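Local coordinates for YqgE/AlgH family protein (Corynebacterium diphtheriae NCTC 13129, PDB 2GS5), which is of unknown function but belongs to the UPF0301 (AlgH/YqgE) family of conserved bacterial proteins, at residues Ala147-Ile150 and Asp154-Val157; Glu66-Pro69 and Pro74-Leu77; Asn51-Ser56 and Val171-Asp176. One frame throughout, in Å; residues are numbered along the deposited sequence.

The three contacts lie in a single chain built round a mixed sheet. Contact 1 and contact 2 both reach that sheet, but from opposite sides of the chain's centre, with centres 32 Å and nearest atoms about 18 Å apart. Contact 3 lies nearer the middle, 19 Å from contact 1 and 17 Å from contact 2, centre to centre. It joins segments 115 residues apart, and both others nest inside the loop it closes. Contacts 2 and 3 touch: Leu77 O and Ser56 OG are 2.6 Å apart, a probable hydrogen bond, while Pro74 and Ala76 pack on Arg55. The function is unknown, so the contacts are related here to the fold alone.

Contact 1 of 3, residues Ala147-Ile150 and Asp154-Val157; sequences AQEI and DWFV
Glu149 meets segment 154-157 with both its backbone and its side chain. Its carbonyl O, near the end of helix 145-151, accepts from Asp154 N at 3.0 Å, tying the last turn of the helix to the residue just before strand 155-159. From the same residue an extended side chain runs alongside the indole of Trp155, pointing the same way, with CG beside the backbone N (chi1 -68°). Glu149 OE1 accepts a hydrogen bond from Trp155 NE1 at 2.9 Å, almost straight (174°). It uses the anti lone pair and lies in the ring plane, with the carboxylate turned 25° from it. A second indole, Trp141 NE1, also donates to OE1, and Gln145 NE2 holds OE2. Glutamate suits the place because one carboxylate oxygen can take both indole N-H groups while the other remains for Gln145. This is a tight alpha-to-beta connection: a three-residue link leads from helix 145-151 into strand 155-159, which pairs antiparallel with strand 19-23. Asp154 OD2 lies 4.2 Å from Glu149 OE1, a proximity of like charges that the donors to Glu149 and the bond from Asn152 ND2 to Asp154 OD1 probably ease. Ile150 supplies the apolar side: its CD1 comes within 3.6 Å of Val157 CG2, the two branched side chains crossing at about a right angle, while Ile150 CG1 lies 4.2 Å from Trp155 CB.

Contact 2 of 3, residues Glu66-Pro69 and Pro74-Leu77; sequences EWVP and PQAL
Val68 and Gln75 carry this small surface contact by themselves. Val68 CG1 sits over one face of the Gln75 amide, 3.4 Å from OE1 and 3.6 Å from both CD and NE2, so a methyl group covers the flat group instead of meeting it end on. The two side chains cross at about a right angle. Val68 O also comes within 2.9 Å of Gln75 NE2, yet it stands well off the amide plane, and the angle is too poor for a hydrogen bond. The amide gives its N-H instead to Val71 O, in the loop between the segments, which probably helps to fix the rotation of the amide, with one face toward Val68 CG1. A glutamine suits the place because its long arm can span the gap and still donate at its end, while valine offers a compact methyl to lie against it.

With CG1 anti to the backbone N (chi1 172°), Val68 turns that methyl to the amide, and the extended Gln75 chain carries the amide out to it. Behind Gln75, the backbone makes an inverse gamma turn centred on that residue, with a weak bond from Ala76 N to Pro74 O at 2.8 Å; a cis peptide precedes Pro74. Farther out, Gln75 pairs through its backbone with Val60, which the Val68 side chain also touches. Next to Val68 in sequence, Trp67 bonds through NE1 to Leu118 O and packs its ring on Pro122, Ile125 and Met132, which probably helps to hold the 3-10 turn carrying Val68. The whole is a short loop that leads from a 3-10 segment through an inverse gamma turn into strand 76-79, which runs parallel to strand 129-141 in the mixed sheet.

Contact 3 of 3, residues Asn51-Ser56 and Val171-Asp176; sequences NLASRS and VDVWGD
Ala53 and Val173 form the middle of a buried, mainly apolar contact, where the loop after strand 47-51 rests against the first turn of helix 173-179. Ala53 CB lies 4.1 Å from Val173 CB, and their CA atoms are the closest pair across the segments. Alanine, with only a methyl group, lets the backbones come this near, and the branched valine spreads its methyls over Leu52 and the loop. With CG1 of Val173 trans to its backbone N (chi1 173°), CG2 comes to 3.8 Å from Leu52 O, while CG1 itself meets Leu52 CB at 4.3 Å.

The polar edge of the contact is bridged by one water. It accepts from Val173 N at 2.9 Å and is within hydrogen-bonding range of Ala53 O and Val171 O, so it links the loop to the backbone where the helix begins.

Each segment is also braced from within. Asn51 makes an Asx turn, its OD1 accepting from Ala53 N at 3.1 Å from above the plane of the amide, and the same oxygen takes a bond from Val36 N; asparagine suits this place, since its side-chain carbonyl can close the turn that leads to Ala53. In segment 171-176, Asp172 is the N-cap of the helix: its OD1 accepts from Gly175 N at 2.9 Å, nearly straight (170°), though met from above the carboxylate plane. Gly175 has no side chain to crowd that carboxylate, whose other oxygen, OD2, is bonded to Thr190 OG1.

Around this core, Val173 and Trp174 pack on Val36 of strand 36-42, and Trp174 NE1 bonds to Ala23 O at the end of strand 19-23. Leu52 reaches Leu38 and Val20 of the same two strands, so loop and helix start share one patch of the sheet.

Contact 1 of 3, residues Ala147-Ile150 and Asp154-Val157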
loop_
_atom_site.group_PDB
_atom_site.type_symbol
_atom_site.label_atom_id
_atom_site.label_comp_id
_atom_site.label_asym_id
_atom_site.label_seq_id
_atom_site.Cartn_x
_atom_site.Cartn_y
_atom_site.Cartn_z
ATOM N N ALA A 147 7.147 -15.322 -1.977
ATOM C CA ALA A 147 8.073 -15.999 -1.067
ATOM C C ALA A 147 9.470 -16.117 -1.668
ATOM O O ALA A 147 10.476 -15.844 -1.002
ATOM C CB ALA A 147 7.549 -17.369 -0.731
ATOM N N GLN A 148 9.532 -16.531 -2.930
ATOM C CA GLN A 148 10.812 -16.635 -3.629
ATOM C C GLN A 148 11.536 -15.288 -3.679
ATOM O O GLN A 148 12.728 -15.200 -3.416
ATOM C CB GLN A 148 10.607 -17.163 -5.049
ATOM C CG GLN A 148 11.895 -17.343 -5.828
ATOM C CD GLN A 148 12.791 -18.414 -5.240
ATOM O OE1 GLN A 148 13.874 -18.125 -4.711
ATOM N NE2 GLN A 148 12.344 -19.663 -5.325
ATOM N N GLU A 149 10.803 -14.233 -4.008
ATOM C CA GLU A 149 11.407 -12.897 -4.104
ATOM C C GLU A 149 11.888 -12.391 -2.750
ATOM O O GLU A 149 12.932 -11.755 -2.675
ATOM C CB GLU A 149 10.434 -11.911 -4.760
ATOM C CG GLU A 149 10.220 -12.261 -6.221
ATOM C CD GLU A 149 9.271 -11.355 -6.956
ATOM O OE1 GLU A 149 8.855 -10.323 -6.391
ATOM O OE2 GLU A 149 8.952 -11.676 -8.121
ATOM N N ILE A 150 11.133 -12.673 -1.692
ATOM C CA ILE A 150 11.564 -12.309 -0.343
ATOM C C ILE A 150 12.865 -13.044 0.018
ATOM O O ILE A 150 13.819 -12.422 0.490
ATOM C CB ILE A 150 10.453 -12.570 0.701
ATOM C CG1 ILE A 150 9.297 -11.584 0.502
ATOM C CG2 ILE A 150 11.006 -12.461 2.142
ATOM C CD1 ILE A 150 8.029 -11.993 1.203
ATOM N N ASP A 154 14.565 -9.264 -2.321
ATOM C CA ASP A 154 13.904 -8.197 -3.112
ATOM C C ASP A 154 13.038 -7.256 -2.289
ATOM O O ASP A 154 12.876 -6.076 -2.645
ATOM C CB ASP A 154 12.990 -8.790 -4.194
ATOM C CG ASP A 154 13.742 -9.480 -5.311
ATOM O OD1 ASP A 154 15.001 -9.545 -5.275
ATOM O OD2 ASP A 154 13.050 -9.983 -6.222
ATOM N N TRP A 155 12.457 -7.789 -1.220
ATOM C CA TRP A 155 11.469 -7.071 -0.431
ATOM C C TRP A 155 11.718 -7.270 1.047
ATOM O O TRP A 155 12.191 -8.328 1.454
ATOM C CB TRP A 155 10.071 -7.612 -0.701
ATOM C CG TRP A 155 9.699 -7.708 -2.129
ATOM C CD1 TRP A 155 9.648 -8.838 -2.877
ATOM C CD2 TRP A 155 9.310 -6.637 -2.988
ATOM N NE1 TRP A 155 9.253 -8.545 -4.148
ATOM C CE2 TRP A 155 9.044 -7.195 -4.247
ATOM C CE3 TRP A 155 9.159 -5.257 -2.815
ATOM C CZ2 TRP A 155 8.644 -6.423 -5.334
ATOM C CZ3 TRP A 155 8.753 -4.492 -3.901
ATOM C CH2 TRP A 155 8.501 -5.076 -5.138
ATOM N N PHE A 156 11.383 -6.252 1.833
ATOM C CA PHE A 156 11.299 -6.370 3.279
ATOM C C PHE A 156 9.832 -6.193 3.658
ATOM O O PHE A 156 9.196 -5.213 3.274
ATOM C CB PHE A 156 12.178 -5.324 3.971
ATOM C CG PHE A 156 12.202 -5.446 5.471
ATOM C CD1 PHE A 156 13.094 -6.295 6.101
ATOM C CD2 PHE A 156 11.325 -4.707 6.250
ATOM C CE1 PHE A 156 13.123 -6.401 7.489
ATOM C CE2 PHE A 156 11.344 -4.815 7.617
ATOM C CZ PHE A 156 12.228 -5.655 8.243
ATOM N N VAL A 157 9.304 -7.163 4.393
ATOM C CA VAL A 157 7.900 -7.172 4.784
ATOM C C VAL A 157 7.750 -6.447 6.108
ATOM O O VAL A 157 8.410 -6.807 7.083
ATOM C CB VAL A 157 7.374 -8.600 4.893
ATOM C CG1 VAL A 157 5.889 -8.631 5.246
ATOM C CG2 VAL A 157 7.609 -9.312 3.600
#

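Contact 2 of 3, residues Glu66-Pro69 and Pro74-Leu77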
loop_
_atom_site.group_PDB
_atom_site.type_symbol
_atom_site.label_atom_id
_atom_site.label_comp_id
_atom_site.label_asym_id
_atom_site.label_seq_id
_atom_site.Cartn_x
_atom_site.Cartn_y
_atom_site.Cartn_z
ATOM N N GLU A 66 -17.444 11.552 -7.914
ATOM C CA GLU A 66 -18.314 11.301 -6.772
ATOM C C GLU A 66 -17.543 10.953 -5.501
ATOM O O GLU A 66 -18.040 11.174 -4.402
ATOM C CB GLU A 66 -19.323 10.177 -7.079
ATOM C CG GLU A 66 -18.717 8.797 -7.371
ATOM C CD GLU A 66 -18.448 8.532 -8.849
ATOM O OE1 GLU A 66 -18.166 9.488 -9.613
ATOM O OE2 GLU A 66 -18.509 7.341 -9.243
ATOM N N TRP A 67 -16.343 10.398 -5.666
ATOM C CA TRP A 67 -15.526 9.969 -4.526
ATOM C C TRP A 67 -14.630 11.061 -3.957
ATOM O O TRP A 67 -14.075 10.898 -2.875
ATOM C CB TRP A 67 -14.697 8.731 -4.906
ATOM C CG TRP A 67 -15.536 7.500 -4.801
ATOM C CD1 TRP A 67 -16.109 6.798 -5.814
ATOM C CD2 TRP A 67 -15.948 6.869 -3.587
ATOM N NE1 TRP A 67 -16.847 5.748 -5.304
ATOM C CE2 TRP A 67 -16.763 5.771 -3.938
ATOM C CE3 TRP A 67 -15.686 7.111 -2.234
ATOM C CZ2 TRP A 67 -17.323 4.925 -2.981
ATOM C CZ3 TRP A 67 -16.239 6.272 -1.288
ATOM C CH2 TRP A 67 -17.051 5.190 -1.665
ATOM N N VAL A 68 -14.499 12.176 -4.663
ATOM C CA VAL A 68 -13.550 13.220 -4.257
ATOM C C VAL A 68 -13.681 13.677 -2.793
ATOM O O VAL A 68 -12.670 13.814 -2.116
ATOM C CB VAL A 68 -13.580 14.428 -5.225
ATOM C CG1 VAL A 68 -12.733 15.574 -4.689
ATOM C CG2 VAL A 68 -13.065 13.994 -6.585
ATOM N N PRO A 69 -14.912 13.906 -2.293
ATOM C CA PRO A 69 -15.064 14.294 -0.877
ATOM C C PRO A 69 -14.462 13.345 0.171
ATOM O O PRO A 69 -14.166 13.774 1.277
ATOM C CB PRO A 69 -16.584 14.377 -0.703
ATOM C CG PRO A 69 -17.103 14.651 -2.058
ATOM C CD PRO A 69 -16.210 13.904 -2.995
ATOM N N PRO A 74 -3.118 14.620 -1.632
ATOM C CA PRO A 74 -3.612 15.149 -2.897
ATOM C C PRO A 74 -4.604 14.203 -3.579
ATOM O O PRO A 74 -4.394 12.978 -3.618
ATOM C CB PRO A 74 -2.345 15.306 -3.737
ATOM C CG PRO A 74 -1.396 14.350 -3.183
ATOM C CD PRO A 74 -1.749 14.087 -1.757
ATOM N N GLN A 75 -5.681 14.780 -4.103
ATOM C CA GLN A 75 -6.791 14.007 -4.645
ATOM C C GLN A 75 -6.497 13.609 -6.086
ATOM O O GLN A 75 -7.198 13.988 -7.022
ATOM C CB GLN A 75 -8.096 14.791 -4.498
ATOM C CG GLN A 75 -8.392 15.137 -3.048
ATOM C CD GLN A 75 -9.610 16.003 -2.866
ATOM O OE1 GLN A 75 -9.808 16.989 -3.586
ATOM N NE2 GLN A 75 -10.437 15.657 -1.880
ATOM N N ALA A 76 -5.422 12.843 -6.228
ATOM C CA ALA A 76 -4.963 12.329 -7.507
ATOM C C ALA A 76 -4.915 10.817 -7.399
ATOM O O ALA A 76 -4.717 10.270 -6.312
ATOM C CB ALA A 76 -3.563 12.854 -7.821
ATOM N N LEU A 77 -5.082 10.147 -8.531
ATOM C CA LEU A 77 -4.869 8.714 -8.579
ATOM C C LEU A 77 -3.389 8.446 -8.329
ATOM O O LEU A 77 -2.515 9.151 -8.859
ATOM C CB LEU A 77 -5.269 8.146 -9.938
ATOM C CG LEU A 77 -6.765 8.160 -10.274
ATOM C CD1 LEU A 77 -7.003 7.615 -11.687
ATOM C CD2 LEU A 77 -7.536 7.359 -9.251
#

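Contact 3 of 3, residues Asn51-Ser56 and Val171-Asp176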
loop_
_atom_site.group_PDB
_atom_site.type_symbol
_atom_site.label_atom_id
_atom_site.label_comp_id
_atom_site.label_asym_id
_atom_site.label_seq_id
_atom_site.Cartn_x
_atom_site.Cartn_y
_atom_site.Cartn_z
ATOM N N ASN A 51 1.120 -0.285 -4.930
ATOM C CA ASN A 51 2.188 0.614 -4.543
ATOM C C ASN A 51 1.593 1.867 -3.921
ATOM O O ASN A 51 0.612 2.402 -4.440
ATOM C CB ASN A 51 3.016 0.971 -5.776
ATOM C CG ASN A 51 4.309 1.701 -5.443
ATOM O OD1 ASN A 51 4.701 1.842 -4.284
ATOM N ND2 ASN A 51 4.985 2.169 -6.488
ATOM N N LEU A 52 2.193 2.317 -2.822
ATOM C CA LEU A 52 1.774 3.524 -2.115
ATOM C C LEU A 52 2.641 4.743 -2.428
ATOM O O LEU A 52 2.323 5.852 -1.992
ATOM C CB LEU A 52 1.819 3.282 -0.602
ATOM C CG LEU A 52 1.008 2.104 -0.070
ATOM C CD1 LEU A 52 1.122 2.047 1.455
ATOM C CD2 LEU A 52 -0.453 2.222 -0.494
ATOM N N ALA A 53 3.718 4.531 -3.182
ATOM C CA ALA A 53 4.805 5.503 -3.275
ATOM C C ALA A 53 4.795 6.381 -4.512
ATOM O O ALA A 53 5.643 7.282 -4.625
ATOM C CB ALA A 53 6.151 4.776 -3.173
ATOM N N SER A 54 3.856 6.158 -5.430
ATOM C CA SER A 54 3.931 6.786 -6.749
ATOM C C SER A 54 2.641 7.487 -7.172
ATOM O O SER A 54 1.737 6.876 -7.706
ATOM C CB SER A 54 4.306 5.746 -7.794
ATOM O OG SER A 54 4.604 6.374 -9.031
ATOM N N ARG A 55 2.597 8.791 -6.953
ATOM C CA ARG A 55 1.465 9.616 -7.325
ATOM C C ARG A 55 1.425 9.826 -8.845
ATOM O O ARG A 55 2.476 9.989 -9.481
ATOM C CB ARG A 55 1.643 10.959 -6.620
ATOM C CG ARG A 55 0.424 11.795 -6.464
ATOM C CD ARG A 55 0.803 13.238 -6.341
ATOM N NE ARG A 55 0.385 13.899 -7.570
ATOM C CZ ARG A 55 -0.307 15.030 -7.643
ATOM N NH1 ARG A 55 -0.594 15.736 -6.552
ATOM N NH2 ARG A 55 -0.653 15.490 -8.834
ATOM N N SER A 56 0.225 9.819 -9.433
ATOM C CA SER A 56 0.061 10.209 -10.837
ATOM C C SER A 56 -0.398 11.658 -10.940
ATOM O O SER A 56 -0.696 12.303 -9.938
ATOM C CB SER A 56 -0.929 9.294 -11.565
ATOM O OG SER A 56 -2.273 9.733 -11.414
ATOM N N VAL A 171 5.924 13.732 0.554
ATOM C CA VAL A 171 6.564 12.686 1.360
ATOM C C VAL A 171 7.312 11.685 0.490
ATOM O O VAL A 171 6.892 11.376 -0.627
ATOM C CB VAL A 171 5.498 11.943 2.223
ATOM C CG1 VAL A 171 5.972 10.556 2.669
ATOM C CG2 VAL A 171 5.109 12.807 3.417
ATOM N N ASP A 172 8.424 11.182 1.020
ATOM C CA ASP A 172 9.141 10.059 0.428
ATOM C C ASP A 172 8.611 8.824 1.159
ATOM O O ASP A 172 9.044 8.508 2.265
ATOM C CB ASP A 172 10.655 10.231 0.633
ATOM C CG ASP A 172 11.476 9.131 -0.017
ATOM O OD1 ASP A 172 10.919 8.047 -0.293
ATOM O OD2 ASP A 172 12.679 9.350 -0.259
ATOM N N VAL A 173 7.626 8.152 0.566
ATOM C CA VAL A 173 6.936 7.075 1.271
ATOM C C VAL A 173 7.906 5.936 1.592
ATOM O O VAL A 173 7.919 5.409 2.717
ATOM C CB VAL A 173 5.726 6.549 0.482
ATOM C CG1 VAL A 173 5.138 5.329 1.170
ATOM C CG2 VAL A 173 4.677 7.635 0.334
ATOM N N TRP A 174 8.733 5.586 0.610
ATOM C CA TRP A 174 9.740 4.540 0.787
ATOM C C TRP A 174 10.722 4.897 1.910
ATOM O O TRP A 174 10.970 4.093 2.805
ATOM C CB TRP A 174 10.471 4.292 -0.535
ATOM C CG TRP A 174 11.459 3.180 -0.495
ATOM C CD1 TRP A 174 11.226 1.861 -0.768
ATOM C CD2 TRP A 174 12.853 3.287 -0.202
ATOM N NE1 TRP A 174 12.386 1.137 -0.643
ATOM C CE2 TRP A 174 13.404 1.987 -0.294
ATOM C CE3 TRP A 174 13.699 4.357 0.137
ATOM C CZ2 TRP A 174 14.753 1.725 -0.054
ATOM C CZ3 TRP A 174 15.040 4.091 0.374
ATOM C CH2 TRP A 174 15.556 2.788 0.275
ATOM N N GLY A 175 11.243 6.119 1.882
ATOM C CA GLY A 175 12.125 6.589 2.942
ATOM C C GLY A 175 11.497 6.556 4.327
ATOM O O GLY A 175 12.133 6.124 5.292
ATOM N N ASP A 176 10.247 7.006 4.428
ATOM C CA ASP A 176 9.562 7.042 5.713
ATOM C C ASP A 176 9.355 5.630 6.261
ATOM O O ASP A 176 9.546 5.381 7.446
ATOM C CB ASP A 176 8.205 7.747 5.598
ATOM C CG ASP A 176 8.325 9.244 5.352
ATOM O OD1 ASP A 176 9.452 9.776 5.272
ATOM O OD2 ASP A 176 7.263 9.902 5.247
HETATM O O HOH W 1 6.338 8.820 -1.950
#